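Long-range contacts in putative carbohydrate-active enzyme (Uncultured organism, PDB 5WH8), which probably hydrolyses glycosidic bonds of cellulose-like polysaccharides, as the family 5 glycoside hydrolase domain of a longer, multi-modular protein: residues D57-D61 and L307-Y313; Y2-V8 and A98-Y103; E237-T241 and S299-I303. All coordinates share one frame; numbering follows the deposited sequence.

Contact 1: D57-D61 and L307-Y313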
loop_
_atom_site.group_PDB
_atom_site.type_symbol
_atom_site.label_atom_id
_atom_site.label_comp_id
_atom_site.label_asym_id
_atom_site.label_seq_id
_atom_site.Cartn_x
_atom_site.Cartn_y
_atom_site.Cartn_z
ATOM N N ASP A 57 3.027 19.246 -0.228
ATOM C CA ASP A 57 4.480 19.446 -0.268
ATOM C C ASP A 57 5.285 18.264 -0.827
ATOM O O ASP A 57 6.283 18.473 -1.508
ATOM C CB ASP A 57 5.020 19.761 1.139
ATOM C CG ASP A 57 4.288 20.914 1.822
ATOM O OD1 ASP A 57 3.864 21.869 1.130
ATOM O OD2 ASP A 57 4.160 20.871 3.058
ATOM N N TRP A 58 4.903 17.025 -0.525
ATOM C CA TRP A 58 5.642 15.884 -1.075
ATOM C C TRP A 58 5.012 15.373 -2.383
ATOM O O TRP A 58 5.606 14.530 -3.035
ATOM C CB TRP A 58 5.729 14.702 -0.091
ATOM C CG TRP A 58 6.377 14.892 1.262
ATOM C CD1 TRP A 58 6.303 15.980 2.099
ATOM C CD2 TRP A 58 7.172 13.918 1.940
ATOM N NE1 TRP A 58 6.998 15.723 3.259
ATOM C CE2 TRP A 58 7.546 14.466 3.182
ATOM C CE3 TRP A 58 7.598 12.624 1.619
ATOM C CZ2 TRP A 58 8.320 13.772 4.100
ATOM C CZ3 TRP A 58 8.359 11.938 2.519
ATOM C CH2 TRP A 58 8.722 12.504 3.756
ATOM N N ASN A 59 3.808 15.832 -2.728
ATOM C CA ASN A 59 3.158 15.466 -3.989
ATOM C C ASN A 59 2.785 13.978 -4.074
ATOM O O ASN A 59 2.830 13.386 -5.155
ATOM C CB ASN A 59 4.054 15.843 -5.177
ATOM C CG ASN A 59 4.548 17.273 -5.096
ATOM O OD1 ASN A 59 5.747 17.533 -4.948
ATOM N ND2 ASN A 59 3.619 18.210 -5.174
ATOM N N ILE A 60 2.392 13.363 -2.956
ATOM C CA ILE A 60 2.030 11.945 -3.012
ATOM C C ILE A 60 0.693 11.753 -3.720
ATOM O O ILE A 60 -0.155 12.654 -3.717
ATOM C CB ILE A 60 1.943 11.256 -1.613
ATOM C CG1 ILE A 60 0.788 11.771 -0.732
ATOM C CG2 ILE A 60 3.295 11.345 -0.884
ATOM C CD1 ILE A 60 0.517 10.897 0.492
ATOM N N ASP A 61 0.526 10.577 -4.315
ATOM C CA ASP A 61 -0.715 10.188 -4.987
ATOM C C ASP A 61 -1.568 9.259 -4.136
ATOM O O ASP A 61 -2.759 9.071 -4.422
ATOM C CB ASP A 61 -0.427 9.451 -6.282
ATOM C CG ASP A 61 0.374 10.263 -7.276
ATOM O OD1 ASP A 61 0.027 11.442 -7.529
ATOM O OD2 ASP A 61 1.354 9.689 -7.807
ATOM N N LEU A 307 9.244 11.674 -5.808
ATOM C CA LEU A 307 7.840 12.077 -5.833
ATOM C C LEU A 307 7.590 13.401 -6.556
ATOM O O LEU A 307 6.460 13.662 -6.996
ATOM C CB LEU A 307 7.317 12.185 -4.402
ATOM C CG LEU A 307 7.137 10.891 -3.626
ATOM C CD1 LEU A 307 6.988 11.144 -2.123
ATOM C CD2 LEU A 307 5.924 10.089 -4.134
ATOM N N SER A 308 8.621 14.235 -6.679
ATOM C CA SER A 308 8.476 15.559 -7.267
ATOM C C SER A 308 8.526 15.528 -8.785
ATOM O O SER A 308 8.341 16.552 -9.428
ATOM C CB SER A 308 9.560 16.501 -6.741
ATOM O OG SER A 308 10.794 16.297 -7.423
ATOM N N GLN A 309 8.783 14.357 -9.366
ATOM C CA GLN A 309 8.812 14.229 -10.828
ATOM C C GLN A 309 7.408 14.427 -11.406
ATOM O O GLN A 309 6.405 14.337 -10.690
ATOM C CB GLN A 309 9.362 12.861 -11.244
ATOM C CG GLN A 309 10.771 12.559 -10.731
ATOM C CD GLN A 309 11.779 13.664 -11.006
ATOM O OE1 GLN A 309 11.924 14.139 -12.129
ATOM N NE2 GLN A 309 12.494 14.072 -9.965
ATOM N N PRO A 310 7.327 14.725 -12.709
ATOM C CA PRO A 310 6.006 14.825 -13.347
ATOM C C PRO A 310 5.133 13.598 -13.075
ATOM O O PRO A 310 5.639 12.473 -13.026
ATOM C CB PRO A 310 6.345 14.933 -14.833
ATOM C CG PRO A 310 7.701 15.545 -14.855
ATOM C CD PRO A 310 8.420 15.019 -13.653
ATOM N N LYS A 311 3.840 13.831 -12.887
ATOM C CA LYS A 311 2.891 12.741 -12.654
ATOM C C LYS A 311 2.952 11.698 -13.748
ATOM O O LYS A 311 3.046 12.017 -14.944
ATOM C CB LYS A 311 1.465 13.270 -12.550
ATOM C CG LYS A 311 1.181 14.217 -11.402
ATOM C CD LYS A 311 1.470 13.577 -10.042
ATOM C CE LYS A 311 0.965 14.436 -8.909
ATOM N NZ LYS A 311 1.343 13.903 -7.579
ATOM N N SER A 312 2.861 10.444 -13.326
ATOM C CA SER A 312 2.896 9.302 -14.224
ATOM C C SER A 312 1.464 8.851 -14.569
ATOM O O SER A 312 1.091 7.669 -14.492
ATOM C CB SER A 312 3.696 8.168 -13.600
ATOM O OG SER A 312 4.077 7.231 -14.573
ATOM N N TYR A 313 0.667 9.840 -14.951
ATOM C CA TYR A 313 -0.670 9.622 -15.466
ATOM C C TYR A 313 -1.094 10.860 -16.224
ATOM O O TYR A 313 -0.482 11.928 -16.097
ATOM C CB TYR A 313 -1.667 9.303 -14.347
ATOM C CG TYR A 313 -1.636 10.180 -13.109
ATOM C CD1 TYR A 313 -2.271 11.422 -13.071
ATOM C CD2 TYR A 313 -1.005 9.737 -11.961
ATOM C CE1 TYR A 313 -2.274 12.199 -11.912
ATOM C CE2 TYR A 313 -0.990 10.504 -10.810
ATOM C CZ TYR A 313 -1.617 11.723 -10.780
ATOM O OH TYR A 313 -1.607 12.493 -9.616
HETATM O O HOH W 1 2.416 9.459 -10.512
#

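Contact 2: Y2-V8 and A98-Y103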
loop_
_atom_site.group_PDB
_atom_site.type_symbol
_atom_site.label_atom_id
_atom_site.label_comp_id
_atom_site.label_asym_id
_atom_site.label_seq_id
_atom_site.Cartn_x
_atom_site.Cartn_y
_atom_site.Cartn_z
ATOM N N TYR A 2 -14.327 15.299 -4.962
ATOM C CA TYR A 2 -12.891 15.325 -4.717
ATOM C C TYR A 2 -12.296 16.667 -5.168
ATOM O O TYR A 2 -12.752 17.262 -6.151
ATOM C CB TYR A 2 -12.219 14.138 -5.424
ATOM C CG TYR A 2 -12.649 12.784 -4.871
ATOM C CD1 TYR A 2 -12.117 12.295 -3.683
ATOM C CD2 TYR A 2 -13.564 11.985 -5.542
ATOM C CE1 TYR A 2 -12.487 11.054 -3.171
ATOM C CE2 TYR A 2 -13.954 10.740 -5.028
ATOM C CZ TYR A 2 -13.401 10.285 -3.842
ATOM O OH TYR A 2 -13.757 9.060 -3.312
ATOM N N PRO A 3 -11.266 17.155 -4.456
ATOM C CA PRO A 3 -10.782 18.501 -4.771
ATOM C C PRO A 3 -10.134 18.607 -6.162
ATOM O O PRO A 3 -9.392 17.716 -6.626
ATOM C CB PRO A 3 -9.782 18.784 -3.648
ATOM C CG PRO A 3 -9.431 17.432 -3.082
ATOM C CD PRO A 3 -10.625 16.600 -3.248
ATOM N N GLU A 4 -10.432 19.719 -6.824
ATOM C CA GLU A 4 -9.863 20.012 -8.137
ATOM C C GLU A 4 -8.350 19.861 -8.158
ATOM O O GLU A 4 -7.636 20.345 -7.282
ATOM C CB GLU A 4 -10.266 21.431 -8.566
ATOM C CG GLU A 4 -11.748 21.549 -8.852
ATOM C CD GLU A 4 -12.222 22.979 -9.071
ATOM O OE1 GLU A 4 -11.561 23.923 -8.581
ATOM O OE2 GLU A 4 -13.268 23.159 -9.731
ATOM N N GLY A 5 -7.857 19.176 -9.186
ATOM C CA GLY A 5 -6.432 19.064 -9.408
ATOM C C GLY A 5 -5.775 17.944 -8.625
ATOM O O GLY A 5 -4.569 17.708 -8.776
ATOM N N SER A 6 -6.551 17.224 -7.819
ATOM C CA SER A 6 -5.988 16.147 -6.997
ATOM C C SER A 6 -5.860 14.845 -7.781
ATOM O O SER A 6 -6.532 14.676 -8.805
ATOM C CB SER A 6 -6.851 15.906 -5.750
ATOM O OG SER A 6 -8.145 15.413 -6.076
ATOM N N PRO A 7 -5.018 13.912 -7.299
ATOM C CA PRO A 7 -4.874 12.622 -7.990
ATOM C C PRO A 7 -6.202 11.881 -8.226
ATOM O O PRO A 7 -6.413 11.313 -9.299
ATOM C CB PRO A 7 -3.929 11.835 -7.052
ATOM C CG PRO A 7 -3.042 12.933 -6.444
ATOM C CD PRO A 7 -4.018 14.087 -6.217
ATOM N N VAL A 8 -7.127 11.896 -7.269
ATOM C CA VAL A 8 -8.388 11.158 -7.439
ATOM C C VAL A 8 -9.328 11.938 -8.381
ATOM O O VAL A 8 -10.072 11.348 -9.156
ATOM C CB VAL A 8 -9.099 10.874 -6.083
ATOM C CG1 VAL A 8 -10.447 10.165 -6.307
ATOM C CG2 VAL A 8 -8.194 10.063 -5.158
ATOM N N ALA A 98 -9.772 11.175 1.442
ATOM C CA ALA A 98 -10.831 11.615 0.522
ATOM C C ALA A 98 -10.864 13.136 0.396
ATOM O O ALA A 98 -10.996 13.668 -0.713
ATOM C CB ALA A 98 -12.191 11.110 0.969
ATOM N N LYS A 99 -10.771 13.829 1.528
ATOM C CA LYS A 99 -10.822 15.292 1.541
ATOM C C LYS A 99 -9.661 15.913 0.772
ATOM O O LYS A 99 -9.803 17.008 0.213
ATOM C CB LYS A 99 -10.829 15.813 2.981
ATOM C CG LYS A 99 -12.169 15.621 3.691
ATOM C CD LYS A 99 -12.101 16.083 5.146
ATOM C CE LYS A 99 -13.491 16.228 5.765
ATOM N NZ LYS A 99 -14.398 15.101 5.404
ATOM N N LEU A 100 -8.522 15.210 0.742
ATOM C CA LEU A 100 -7.326 15.649 0.023
ATOM C C LEU A 100 -7.244 15.118 -1.407
ATOM O O LEU A 100 -6.364 15.527 -2.149
ATOM C CB LEU A 100 -6.062 15.215 0.792
ATOM C CG LEU A 100 -5.878 15.893 2.153
ATOM C CD1 LEU A 100 -4.797 15.173 2.972
ATOM C CD2 LEU A 100 -5.512 17.374 1.993
ATOM N N GLY A 101 -8.161 14.235 -1.797
ATOM C CA GLY A 101 -8.163 13.663 -3.134
ATOM C C GLY A 101 -6.978 12.759 -3.426
ATOM O O GLY A 101 -6.443 12.801 -4.537
ATOM N N ILE A 102 -6.553 11.957 -2.450
ATOM C CA ILE A 102 -5.557 10.911 -2.720
ATOM C C ILE A 102 -6.096 9.519 -2.448
ATOM O O ILE A 102 -7.039 9.327 -1.657
ATOM C CB ILE A 102 -4.252 11.083 -1.903
ATOM C CG1 ILE A 102 -4.508 11.137 -0.397
ATOM C CG2 ILE A 102 -3.490 12.347 -2.399
ATOM C CD1 ILE A 102 -3.217 10.948 0.419
ATOM N N TYR A 103 -5.486 8.549 -3.102
ATOM C CA TYR A 103 -5.873 7.152 -2.937
ATOM C C TYR A 103 -5.409 6.655 -1.552
ATOM O O TYR A 103 -4.454 7.177 -0.956
ATOM C CB TYR A 103 -5.313 6.299 -4.110
ATOM C CG TYR A 103 -5.958 6.699 -5.415
ATOM C CD1 TYR A 103 -7.201 6.181 -5.777
ATOM C CD2 TYR A 103 -5.392 7.679 -6.229
ATOM C CE1 TYR A 103 -7.835 6.597 -6.920
ATOM C CE2 TYR A 103 -6.016 8.085 -7.386
ATOM C CZ TYR A 103 -7.236 7.541 -7.718
ATOM O OH TYR A 103 -7.848 7.995 -8.864
#

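Contact 3: E237-T241 and S299-I303. With EDO (1,2-ethanediol), chain E.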
loop_
_atom_site.group_PDB
_atom_site.type_symbol
_atom_site.label_atom_id
_atom_site.label_comp_id
_atom_site.label_asym_id
_atom_site.label_seq_id
_atom_site.Cartn_x
_atom_site.Cartn_y
_atom_site.Cartn_z
ATOM N N GLU A 237 4.921 -1.797 -0.745
ATOM C CA GLU A 237 5.954 -1.462 0.226
ATOM C C GLU A 237 7.345 -1.678 -0.375
ATOM O O GLU A 237 7.632 -2.758 -0.893
ATOM C CB GLU A 237 5.803 -2.302 1.503
ATOM C CG GLU A 237 6.619 -1.789 2.691
ATOM C CD GLU A 237 6.521 -2.712 3.901
ATOM O OE1 GLU A 237 5.391 -2.973 4.391
ATOM O OE2 GLU A 237 7.587 -3.173 4.350
ATOM N N PHE A 238 8.221 -0.679 -0.281
ATOM C CA PHE A 238 9.632 -0.899 -0.536
ATOM C C PHE A 238 10.451 0.051 0.322
ATOM O O PHE A 238 9.957 1.086 0.776
ATOM C CB PHE A 238 10.001 -0.689 -2.015
ATOM C CG PHE A 238 10.073 0.777 -2.392
ATOM C CD1 PHE A 238 8.905 1.456 -2.707
ATOM C CD2 PHE A 238 11.272 1.483 -2.407
ATOM C CE1 PHE A 238 8.921 2.804 -3.017
ATOM C CE2 PHE A 238 11.287 2.838 -2.690
ATOM C CZ PHE A 238 10.108 3.489 -3.025
ATOM N N GLY A 239 11.721 -0.294 0.486
ATOM C CA GLY A 239 12.653 0.534 1.237
ATOM C C GLY A 239 13.960 0.766 0.513
ATOM O O GLY A 239 14.321 0.065 -0.441
ATOM N N THR A 240 14.687 1.764 0.996
ATOM C CA THR A 240 15.985 2.136 0.450
ATOM C C THR A 240 17.130 1.458 1.202
ATOM O O THR A 240 18.294 1.668 0.891
ATOM C CB THR A 240 16.175 3.653 0.535
ATOM O OG1 THR A 240 16.039 4.030 1.915
ATOM C CG2 THR A 240 15.150 4.389 -0.296
ATOM N N THR A 241 16.775 0.700 2.226
ATOM C CA THR A 241 17.709 0.021 3.117
ATOM C C THR A 241 17.691 -1.486 2.851
ATOM O O THR A 241 16.969 -1.974 1.967
ATOM C CB THR A 241 17.312 0.281 4.576
ATOM O OG1 THR A 241 15.963 -0.176 4.745
ATOM C CG2 THR A 241 17.401 1.745 4.924
ATOM N N SER A 299 17.014 9.311 3.529
ATOM C CA SER A 299 16.079 8.507 2.727
ATOM C C SER A 299 14.825 9.307 2.322
ATOM O O SER A 299 14.391 9.258 1.165
ATOM C CB SER A 299 15.671 7.226 3.486
ATOM O OG SER A 299 14.812 6.377 2.705
ATOM N N GLY A 300 14.261 10.083 3.245
ATOM C CA GLY A 300 13.106 10.909 2.926
ATOM C C GLY A 300 13.387 11.965 1.848
ATOM O O GLY A 300 12.538 12.288 1.001
ATOM N N GLN A 301 14.594 12.519 1.872
ATOM C CA GLN A 301 14.994 13.506 0.869
ATOM C C GLN A 301 15.004 12.869 -0.526
ATOM O O GLN A 301 14.501 13.443 -1.487
ATOM C CB GLN A 301 16.362 14.099 1.243
ATOM C CG GLN A 301 16.917 15.087 0.250
ATOM C CD GLN A 301 18.214 15.707 0.754
ATOM O OE1 GLN A 301 18.280 16.910 1.049
ATOM N NE2 GLN A 301 19.247 14.881 0.879
ATOM N N TYR A 302 15.556 11.663 -0.606
ATOM C CA TYR A 302 15.649 10.925 -1.858
ATOM C C TYR A 302 14.258 10.580 -2.387
ATOM O O TYR A 302 13.960 10.816 -3.560
ATOM C CB TYR A 302 16.487 9.654 -1.649
ATOM C CG TYR A 302 16.419 8.632 -2.776
ATOM C CD1 TYR A 302 17.305 8.675 -3.835
ATOM C CD2 TYR A 302 15.492 7.612 -2.746
ATOM C CE1 TYR A 302 17.259 7.726 -4.845
ATOM C CE2 TYR A 302 15.425 6.660 -3.757
ATOM C CZ TYR A 302 16.301 6.732 -4.804
ATOM O OH TYR A 302 16.193 5.772 -5.789
ATOM N N ILE A 303 13.384 10.078 -1.514
ATOM C CA ILE A 303 12.025 9.729 -1.923
ATOM C C ILE A 303 11.190 10.959 -2.291
ATOM O O ILE A 303 10.493 10.956 -3.301
ATOM C CB ILE A 303 11.325 8.890 -0.792
ATOM C CG1 ILE A 303 12.084 7.580 -0.558
ATOM C CG2 ILE A 303 9.832 8.669 -1.109
ATOM C CD1 ILE A 303 12.037 6.582 -1.736
HETATM C C1 EDO E . 19.324 14.657 5.609
HETATM O O1 EDO E . 20.332 15.591 6.015
HETATM C C2 EDO E . 18.135 15.428 5.056
HETATM O O2 EDO E . 18.575 16.249 3.978
#

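Contact 1: D57-D61 and L307-Y313
Leu307 packs against the loop residues Trp58, Asn59 and Ile60, just past the end of helix 48-56. Its CB lies 3.2 Å from Trp58 O, while Leu307 CD1 reaches in between two side chains: it meets the edge of the Trp58 indole near the ring plane, 4.1 Å from CE3, and Ile60 CG2 at 3.9 Å. The leucine and isoleucine lie alongside each other and point the same way. Ser308 follows, passing beside the Asn59 side chain while its own hydroxyl turns back to Arg305 O. Gln309 and Pro310 swing away from 57-61, their carbonyls held by the guanidinium of Arg32. Lys311 brings the chain back. Its side chain bends at CB-CG (chi2 -59°) and then runs straight, so that Lys311 NZ forms a salt bridge with Asp61 OD1 at 2.8 Å and stands 2.9 Å from Asn59 O. The ammonium arrives on the syn side, 34° out of the carboxylate plane. Ser312 joins the same carboxylate indirectly, through a water that donates to Asp61 OD2 and accepts from the Ser312 backbone N-H. Tyr313 adds a second donor: its OH donates to Asp61 OD1 at 2.9 Å, from the opposite face of the carboxylate to the lysine, and one face of the Tyr313 ring is covered over its centre by Lys311 CB. With Arg32 N also bonded to OD2, the buried carboxylate is held at both oxygens, an environment that probably favours its charged form. The contact lies at the N-terminal end of the barrel strands: residues 57-61 link helix 48-56 to strand 62-68, the tail leaving helix 298-307 runs across them, strand 32-36 packs on it through Met34 and Arg32, and helix 7-11 borders Asp61 and Tyr313 through Pro7.

Contact 2: Y2-V8 and A98-Y103
Val8 CG2 sits squarely over the ring of Tyr103, 3.6 Å from its centroid and 9° off the ring normal, a CH-pi contact. The other methyl, Val8 CG1, covers the centre of the Tyr2 ring, 3.5 Å above its plane; chi1 of 177° thus splays the two branches between two aromatic rings, one from each segment. The Val8 backbone N-H donates to Gly101 O at 3.0 Å, nearly straight at 160°, though it approaches from above the carbonyl plane. Gly101 O is also hemmed in by carbon: Pro7 CD comes to 3.2 Å and, as proline lacks an N-H, gives it packing alone, while Ser6 CB lies 3.4 Å away. Gly101 ends helix 83-100 in a Schellman motif. Its positive phi suits glycine, and the lack of a side chain lets the Ser6 hydroxyl lie directly against its CA. Ser6 is the N-cap of helix 7-11, its OG making a weak bond with Tyr9 N. Pro3 O accepts Ser6 OG at 2.7 Å in the carbonyl plane, on a lone pair, as well as Ser6 N across the type II turn Pro3-Ser6. The turn lays Pro3 on the last helical turn, with CG 3.3 Å from Lys99 O, and the Tyr2 ring turns its edge to Ala98 O, with CD1 3.5 Å from it. The whole joins the N-terminal arm to the connection from helix 83-100 into strand 103-109, at the N-terminal end of the barrel. Tyr103 OH is taken by Gly12 O, just beyond helix 7-11, and Pro7 packs along Ile102 and onward to Tyr313. On the side turned away from the arm, Leu100 and Ile102 pack on helix 48-56, and Ile102 also touches Phe63 of strand 62-68.

Contact 3: E237-T241 and S299-I303
Thr240 reaches from the C-terminal end of the seventh strand of a TIM barrel, the (beta/alpha)8 fold, to helix 298-307, where its OG1 donates a 2.8 Å hydrogen bond to Ser299 OG. The two hydroxyls meet because the threonine OG1 stands between its backbone N and carbonyl carbon (chi1 58°) and the serine OG lies anti to its own N (chi1 -177°). The remaining branch, Thr240 CG2, lies among apolar groups one helical turn on: it is 4.1 Å from Tyr302 CD2 and an equal 4.1 Å from Ile303 CD1. Ile303 CD1 also meets the outer end of the Phe238 ring, 3.9 Å from Phe238 CZ. The buried hydroxyl pair thus has apolar packing alongside it. In the next shell, Phe238 is set by Phe210 and by Trp268, whose ring stands roughly perpendicular to it, and Tyr302 stacks on Phe251 with its OH bonded to Asn255. Glu237, whose carboxylate is held by Arg64 and Tyr211, belongs to the same strand; in family 5 enzymes the end of this strand carries the nucleophilic glutamate, and its setting beside Glu149 is consistent with that. At the solvent side of the helix, Gln301 OE1 accepts a weak 3.0 Å hydrogen bond from O2 of an ethanediol, probably a crystallisation additive.

How the contacts relate
From the N terminus, the arm 2-8 opens first and contact 2 closes its loop at 98-103, after two barrel strands and at the start of the third. Contact 1 starts within that loop, at 57-61, and closes only at 307-313, so the two cross; they touch directly, Asp61 O facing Tyr103 N at 3.1 Å and Tyr313 packing on Pro7. Together they bring both chain ends to the N-terminal end of the barrel, and just past contact 1 along the chain the Cys25-Cys316 disulfide adds a covalent tie. Contact 3, joining 237-241 to 299-303, falls wholly within the span of contact 1 and fastens strand 233-239 to helix 298-307, which runs on directly into contact 1.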